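Local structure of putative Acetyltransferase (Pyrococcus horikoshii, 3DDD) at residues D29-M33 with C65-F69; A224-L229 with L251-F255; I239-N245 with V276-I282. The protein binds coenzyme A and probably acts as an acyltransferase of the GNAT family, transferring groups other than amino-acyl groups. One frame throughout, in Å; residues are numbered along the deposited sequence. Where two conformers were deposited one is given.

Overall arrangement
All three contacts are largely buried, but they differ. Contact 1 belongs to the GNAT family region that binds coenzyme A and lies across the chain's centre from the other two, its centre about 37 Å from that of contact 2. Contacts 2 and 3 adjoin: A224 and L251 pack on the Y280 ring, so the contact 2 helices rest against a strand of contact 3. Helix on strand in contact 1 and helix on helix end in contact 2 meet mainly through side chains, with polar ends serving neighbours elsewhere. In contact 3 two short strands run roughly antiparallel, joined by one backbone bond, an asparagine bond and a bridging water, with exposed residues at its turn.

Contact 1. Residues D29-M33 with C65-F69; sequences DIEDM and CLLAF
L67 pushes its two methyl groups between D29 and M33, where the first turn of helix 30-41 lies against strand 65-70 of the GNAT-family fold. CD1 of L67 takes the D29 side and meets CB of D29 at 3.5 Å. CD2 of L67 takes the other side, 3.6 Å from CG of M33, a selenomethionine whose side chain runs at about a right angle to the leucine. Beyond CG the M33 chain bends at its third torsion (chi3 58°), which carries the terminal methyl to C65.

D29 occupies the N-cap position, yet its carboxylate is used elsewhere: OD1 forms a salt bridge with R23 and OD2 accepts a hydrogen bond from the backbone N of T26. These bonds fix the group while its CB and CG lie against the leucine methyl. At the far end of the strand segment the F69 ring comes up to the helix with its edge. OD2 of D32 lies near the ring plane, 4.1 Å from CE1 of F69, and carboxylate and ring are turned 67° apart. Strand 21-24 flanks the strand, and F54 of helix 47-60 also touches M33. At the C65 end, CE of M33 sits 3.7 Å from SG of C65.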
# COMPACT_ATOMS: atom_id res chain seq x y z
N ASP A 29 17.13 8.82 -6.49
CA ASP A 29 15.98 9.68 -6.73
C ASP A 29 15.03 9.84 -5.52
O ASP A 29 13.94 10.42 -5.67
CB ASP A 29 15.18 9.14 -7.91
CG ASP A 29 15.95 9.16 -9.19
OD1 ASP A 29 16.38 10.24 -9.63
OD2 ASP A 29 16.14 8.09 -9.76
N ILE A 30 15.44 9.35 -4.34
CA ILE A 30 14.53 9.30 -3.18
C ILE A 30 14.04 10.68 -2.76
O ILE A 30 12.85 10.86 -2.49
CB ILE A 30 15.17 8.54 -1.96
CG1 ILE A 30 15.19 7.03 -2.23
CG2 ILE A 30 14.37 8.73 -0.66
CD1 ILE A 30 13.88 6.36 -1.93
N GLU A 31 14.93 11.66 -2.74
CA GLU A 31 14.54 12.99 -2.31
C GLU A 31 13.48 13.56 -3.26
O GLU A 31 12.46 14.11 -2.82
CB GLU A 31 15.75 13.91 -2.15
CG GLU A 31 16.70 13.56 -0.93
CD GLU A 31 15.99 13.45 0.46
OE1 GLU A 31 14.90 14.02 0.66
OE2 GLU A 31 16.54 12.76 1.36
N ASP A 32 13.70 13.41 -4.57
CA ASP A 32 12.71 13.87 -5.54
C ASP A 32 11.37 13.16 -5.40
O ASP A 32 10.32 13.78 -5.50
CB ASP A 32 13.25 13.73 -6.98
CG ASP A 32 14.40 14.68 -7.26
OD1 ASP A 32 14.66 15.57 -6.42
OD2 ASP A 32 15.02 14.55 -8.34
N MSE A 33 11.40 11.85 -5.18
CA MSE A 33 10.15 11.11 -5.05
C MSE A 33 9.40 11.68 -3.86
O MSE A 33 8.18 11.93 -3.93
CB MSE A 33 10.42 9.61 -4.85
CG MSE A 33 11.05 8.95 -6.05
SE MSE A 33 11.91 7.25 -5.71
CE MSE A 33 10.44 6.25 -4.98
N CYS A 65 9.57 1.80 -9.91
CA CYS A 65 9.18 3.19 -9.85
C CYS A 65 9.55 3.95 -11.13
O CYS A 65 10.71 4.00 -11.55
CB CYS A 65 9.76 3.85 -8.60
SG CYS A 65 9.34 5.61 -8.50
N LEU A 66 8.52 4.51 -11.77
CA LEU A 66 8.69 5.41 -12.93
C LEU A 66 8.60 6.86 -12.48
O LEU A 66 7.72 7.20 -11.69
CB LEU A 66 7.65 5.11 -14.02
CG LEU A 66 7.81 3.73 -14.69
CD1 LEU A 66 6.90 3.69 -15.84
CD2 LEU A 66 9.28 3.45 -15.10
N LEU A 67 9.53 7.70 -12.96
CA LEU A 67 9.60 9.13 -12.61
C LEU A 67 9.51 9.96 -13.87
O LEU A 67 10.17 9.60 -14.84
CB LEU A 67 10.92 9.47 -11.93
CG LEU A 67 11.21 9.03 -10.50
CD1 LEU A 67 12.50 9.68 -10.14
CD2 LEU A 67 10.12 9.43 -9.53
N ALA A 68 8.71 11.03 -13.85
CA ALA A 68 8.51 11.94 -15.00
C ALA A 68 9.18 13.28 -14.70
O ALA A 68 9.00 13.87 -13.64
CB ALA A 68 7.03 12.15 -15.28
N PHE A 69 9.99 13.73 -15.64
CA PHE A 69 10.81 14.90 -15.47
C PHE A 69 10.49 15.86 -16.60
O PHE A 69 10.38 15.43 -17.76
CB PHE A 69 12.30 14.51 -15.56
CG PHE A 69 12.83 13.82 -14.35
CD1 PHE A 69 13.40 14.55 -13.31
CD2 PHE A 69 12.82 12.44 -14.26
CE1 PHE A 69 13.92 13.90 -12.19
CE2 PHE A 69 13.33 11.79 -13.14
CZ PHE A 69 13.88 12.52 -12.12

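Contact 2. Residues A224-L229 with L251-F255; sequences AEKILL and LIKIF
L251 and L228 both carry CG anti to the backbone nitrogen (chi1 178° and -166°), and this sends their branches between helix 221-233 and the end of helix 246-252 with the residues that follow. CD1 of L251 lies against the backbone of the facing helix, 3.3 Å from N of E225, while its CD2 reaches CD2 of L228 at 3.8 Å. The L228 branch is shared further: the same CD2 touches CG2 of I252, in the conformer given, and comes within 3.6 Å of CE1 of F255. L228 approaches the F255 ring obliquely, as does L229, whose CD2 is 3.9 Å from CZ of F255. An alanine at L228 is likely to leave a gap between L251 and F255 and set the phenyl ring freer to shift.

Toward the surface the packing changes character. E225 extends its chain across I254 at about a right angle. The end of the glutamate passes the isoleucine methyl, OE1 of E225 lying nearest at 3.6 Å from CD1 of I254, while OE2 is held by K156 in a salt bridge.

The ring of F255 also meets that of F232, farther along helix 221-233, and touches P154. Beneath the helices, L228 rests on I213 of strand 212-218, and A224 and L251 both lean on Y280 of strand 279-281.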
# COMPACT_ATOMS: atom_id res chain seq x y z
N ALA A 224 -8.22 -11.38 16.44
CA ALA A 224 -7.92 -10.04 15.86
C ALA A 224 -7.94 -8.98 16.95
O ALA A 224 -7.06 -8.10 16.98
CB ALA A 224 -8.88 -9.66 14.75
N GLU A 225 -8.93 -9.04 17.84
CA GLU A 225 -8.99 -8.06 18.93
C GLU A 225 -7.75 -8.12 19.82
O GLU A 225 -7.18 -7.08 20.11
CB GLU A 225 -10.25 -8.21 19.77
CG GLU A 225 -10.36 -7.15 20.85
CD GLU A 225 -11.51 -7.41 21.79
OE1 GLU A 225 -12.63 -6.94 21.50
OE2 GLU A 225 -11.29 -8.09 22.81
N LYS A 226 -7.35 -9.31 20.27
CA LYS A 226 -6.14 -9.49 21.10
C LYS A 226 -4.96 -8.80 20.43
O LYS A 226 -4.20 -8.08 21.08
CB LYS A 226 -5.72 -10.97 21.26
CG LYS A 226 -6.70 -11.90 21.89
CD LYS A 226 -6.14 -13.34 21.98
CE LYS A 226 -5.62 -13.67 23.37
NZ LYS A 226 -4.54 -14.69 23.32
N ILE A 227 -4.77 -9.07 19.14
CA ILE A 227 -3.63 -8.48 18.42
C ILE A 227 -3.79 -6.95 18.39
O ILE A 227 -2.86 -6.21 18.71
CB ILE A 227 -3.45 -9.08 17.03
CG1 ILE A 227 -3.13 -10.57 17.13
CG2 ILE A 227 -2.35 -8.33 16.23
CD1 ILE A 227 -3.37 -11.32 15.82
N LEU A 228 -4.99 -6.47 18.05
CA LEU A 228 -5.15 -5.04 17.90
C LEU A 228 -4.90 -4.29 19.22
O LEU A 228 -4.27 -3.24 19.22
CB LEU A 228 -6.49 -4.68 17.28
CG LEU A 228 -6.62 -3.25 16.78
CD1 LEU A 228 -5.43 -2.82 15.94
CD2 LEU A 228 -7.95 -3.06 16.04
N LEU A 229 -5.37 -4.84 20.34
CA LEU A 229 -5.14 -4.23 21.65
C LEU A 229 -3.64 -4.12 21.97
O LEU A 229 -3.20 -3.09 22.46
CB LEU A 229 -5.83 -5.01 22.78
CG LEU A 229 -7.35 -5.06 22.88
CD1 LEU A 229 -7.71 -6.11 23.96
CD2 LEU A 229 -7.96 -3.73 23.23
N LEU A 251 -14.96 -4.64 15.20
CA LEU A 251 -13.77 -4.85 16.01
C LEU A 251 -13.20 -3.53 16.49
O LEU A 251 -12.86 -3.36 17.66
CB LEU A 251 -12.70 -5.59 15.16
CG LEU A 251 -11.32 -5.88 15.81
CD1 LEU A 251 -11.34 -7.19 16.58
CD2 LEU A 251 -10.20 -5.89 14.75
N ILE A 252 -13.07 -2.57 15.59
CA ILE A 252 -12.35 -1.33 15.93
C ILE A 252 -13.18 -0.35 16.76
O ILE A 252 -12.63 0.59 17.32
CB ILE A 252 -11.76 -0.66 14.68
CG1 ILE A 252 -12.85 -0.23 13.69
CG2 ILE A 252 -10.77 -1.62 14.02
CD1 ILE A 252 -12.42 0.90 12.77
N LYS A 253 -14.49 -0.59 16.87
CA LYS A 253 -15.37 0.31 17.58
C LYS A 253 -14.97 0.56 19.02
O LYS A 253 -15.18 1.65 19.52
CB LYS A 253 -16.82 -0.19 17.52
CG LYS A 253 -17.46 0.02 16.14
CD LYS A 253 -18.94 -0.53 16.05
CE LYS A 253 -19.59 -0.16 14.69
NZ LYS A 253 -20.77 -1.02 14.38
N ILE A 254 -14.36 -0.42 19.68
CA ILE A 254 -13.95 -0.20 21.09
C ILE A 254 -12.82 0.85 21.22
O ILE A 254 -12.51 1.31 22.33
CB ILE A 254 -13.54 -1.52 21.81
CG1 ILE A 254 -12.45 -2.27 21.03
CG2 ILE A 254 -14.76 -2.39 22.01
CD1 ILE A 254 -11.87 -3.44 21.78
N PHE A 255 -12.20 1.21 20.11
CA PHE A 255 -11.16 2.24 20.09
C PHE A 255 -11.76 3.62 19.78
O PHE A 255 -11.05 4.59 19.66
CB PHE A 255 -10.09 1.88 19.06
CG PHE A 255 -9.31 0.63 19.38
CD1 PHE A 255 -9.75 -0.61 18.96
CD2 PHE A 255 -8.11 0.70 20.06
CE1 PHE A 255 -9.02 -1.76 19.24
CE2 PHE A 255 -7.37 -0.44 20.36
CZ PHE A 255 -7.83 -1.68 19.95

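Contact 3. Residues I239-N245 with V276-I282; sequences IIIPEVN and VDIYYGI
N245 and Y280 mark the tightly packed end of the contact, where the turn after strand 238-242 meets strand 279-281. With CG anti to the backbone nitrogen (chi1 -175°), the N245 amide reaches over the tyrosine, placing ND2 3.6 Å above the Y280 ring centre. The two planes are 56° apart. ND2 of N245 donates to the Y279 carbonyl O at 2.7 Å in a nearly straight bond (169°), in the plane of its own amide but far above that of the carbonyl. P242 wedges in beside it, its CG 3.5 Å from the same O of Y279.

I282 N donates to I240 O at 2.7 Å, and CA of G281 adds a CH...O contact to that oxygen. The I282 side chain lies obliquely across I240 and slides past P242. On its other partner, strand 212-218, Y280 and G281 form a classic beta bulge opposite L216. A water bridges the backbones, accepting from I240 N and donating to I282 O. The solvent side, at V244 and V276, holds few contacts, although the CG2 methyls of V244 and V276 themselves press close at 3.5 Å.

The N245 amide thus works from both ends. ND2 holds the Y279 carbonyl while OD1 accepts weak bonds from N of D247 and A248, so one side chain caps helix 246-252 and ties its start to the bulged strand.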
# COMPACT_ATOMS: atom_id res chain seq x y z
N ILE A 239 -5.41 1.87 11.03
CA ILE A 239 -5.73 0.60 10.41
C ILE A 239 -6.55 0.88 9.16
O ILE A 239 -7.37 1.81 9.13
CB ILE A 239 -6.49 -0.36 11.41
CG1 ILE A 239 -6.68 -1.74 10.79
CG2 ILE A 239 -7.78 0.28 11.82
CD1 ILE A 239 -7.20 -2.84 11.69
N ILE A 240 -6.30 0.12 8.10
CA ILE A 240 -7.06 0.27 6.88
C ILE A 240 -7.82 -1.04 6.66
O ILE A 240 -7.21 -2.08 6.35
CB ILE A 240 -6.17 0.61 5.65
CG1 ILE A 240 -5.36 1.88 5.90
CG2 ILE A 240 -7.02 0.81 4.47
CD1 ILE A 240 -4.23 2.08 4.90
N ILE A 241 -9.13 -0.94 6.80
CA ILE A 241 -10.05 -2.06 6.82
C ILE A 241 -10.76 -2.22 5.48
O ILE A 241 -11.31 -1.25 4.97
CB ILE A 241 -11.14 -1.80 7.90
CG1 ILE A 241 -10.50 -1.73 9.29
CG2 ILE A 241 -12.17 -2.88 7.88
CD1 ILE A 241 -11.53 -1.49 10.35
N PRO A 242 -10.81 -3.45 4.94
CA PRO A 242 -11.63 -3.68 3.77
C PRO A 242 -13.08 -3.68 4.23
O PRO A 242 -13.43 -4.40 5.15
CB PRO A 242 -11.20 -5.07 3.30
CG PRO A 242 -10.12 -5.51 4.19
CD PRO A 242 -10.18 -4.68 5.42
N GLU A 243 -13.92 -2.87 3.59
CA GLU A 243 -15.28 -2.62 4.07
C GLU A 243 -16.16 -3.88 4.00
O GLU A 243 -17.22 -3.94 4.64
CB GLU A 243 -15.89 -1.43 3.30
CG GLU A 243 -17.21 -0.86 3.82
CD GLU A 243 -17.62 0.46 3.14
OE1 GLU A 243 -16.97 0.88 2.16
OE2 GLU A 243 -18.61 1.08 3.57
N VAL A 244 -15.72 -4.89 3.24
CA VAL A 244 -16.43 -6.17 3.12
C VAL A 244 -16.14 -7.15 4.25
O VAL A 244 -16.75 -8.21 4.29
CB VAL A 244 -16.09 -6.90 1.80
CG1 VAL A 244 -16.74 -6.19 0.61
CG2 VAL A 244 -14.60 -7.06 1.63
N ASN A 245 -15.19 -6.84 5.13
CA ASN A 245 -14.96 -7.65 6.32
C ASN A 245 -15.89 -7.04 7.33
O ASN A 245 -15.60 -5.97 7.88
CB ASN A 245 -13.50 -7.57 6.78
CG ASN A 245 -13.21 -8.48 7.94
OD1 ASN A 245 -14.08 -8.77 8.73
ND2 ASN A 245 -11.95 -8.93 8.07
N VAL A 276 -11.19 -12.60 2.56
CA VAL A 276 -11.26 -11.24 3.07
C VAL A 276 -11.95 -11.18 4.45
O VAL A 276 -11.84 -10.17 5.15
CB VAL A 276 -11.99 -10.34 2.03
CG1 VAL A 276 -13.50 -10.64 2.02
CG2 VAL A 276 -11.68 -8.86 2.29
N ASP A 277 -12.66 -12.25 4.81
CA ASP A 277 -13.28 -12.39 6.13
C ASP A 277 -12.23 -12.49 7.24
O ASP A 277 -12.47 -12.04 8.36
CB ASP A 277 -14.29 -13.58 6.19
CG ASP A 277 -13.66 -14.94 5.87
OD1 ASP A 277 -13.37 -15.18 4.69
OD2 ASP A 277 -13.52 -15.78 6.79
N ILE A 278 -11.05 -13.02 6.92
CA ILE A 278 -9.95 -13.06 7.91
C ILE A 278 -8.97 -11.89 7.82
O ILE A 278 -7.99 -11.83 8.57
CB ILE A 278 -9.18 -14.42 7.91
CG1 ILE A 278 -8.40 -14.68 6.61
CG2 ILE A 278 -10.14 -15.57 8.26
CD1 ILE A 278 -7.37 -15.80 6.77
N TYR A 279 -9.24 -10.99 6.88
CA TYR A 279 -8.32 -9.94 6.48
C TYR A 279 -8.88 -8.65 7.03
O TYR A 279 -9.87 -8.13 6.49
CB TYR A 279 -8.23 -9.87 4.96
CG TYR A 279 -7.11 -9.00 4.38
CD1 TYR A 279 -6.01 -8.61 5.13
CD2 TYR A 279 -7.13 -8.65 3.05
CE1 TYR A 279 -4.97 -7.87 4.55
CE2 TYR A 279 -6.11 -7.91 2.47
CZ TYR A 279 -5.03 -7.52 3.22
OH TYR A 279 -4.03 -6.78 2.63
N TYR A 280 -8.27 -8.17 8.12
CA TYR A 280 -8.82 -7.07 8.93
C TYR A 280 -8.19 -5.74 8.62
O TYR A 280 -8.84 -4.73 8.73
CB TYR A 280 -8.66 -7.34 10.43
CG TYR A 280 -9.61 -8.36 10.95
CD1 TYR A 280 -9.39 -9.71 10.75
CD2 TYR A 280 -10.77 -7.98 11.61
CE1 TYR A 280 -10.28 -10.67 11.20
CE2 TYR A 280 -11.68 -8.94 12.06
CZ TYR A 280 -11.42 -10.28 11.86
OH TYR A 280 -12.31 -11.24 12.31
N GLY A 281 -6.91 -5.75 8.24
CA GLY A 281 -6.16 -4.54 7.99
C GLY A 281 -5.22 -4.79 6.83
O GLY A 281 -4.38 -5.71 6.88
N ILE A 282 -5.35 -4.00 5.78
CA ILE A 282 -4.49 -4.17 4.63
C ILE A 282 -3.09 -3.68 5.01
O ILE A 282 -2.91 -2.91 5.96
CB ILE A 282 -5.05 -3.49 3.33
CG1 ILE A 282 -4.93 -1.97 3.35
CG2 ILE A 282 -6.52 -3.88 3.07
CD1 ILE A 282 -5.20 -1.37 1.96
O HOH W 1 -3.99 -1.64 8.10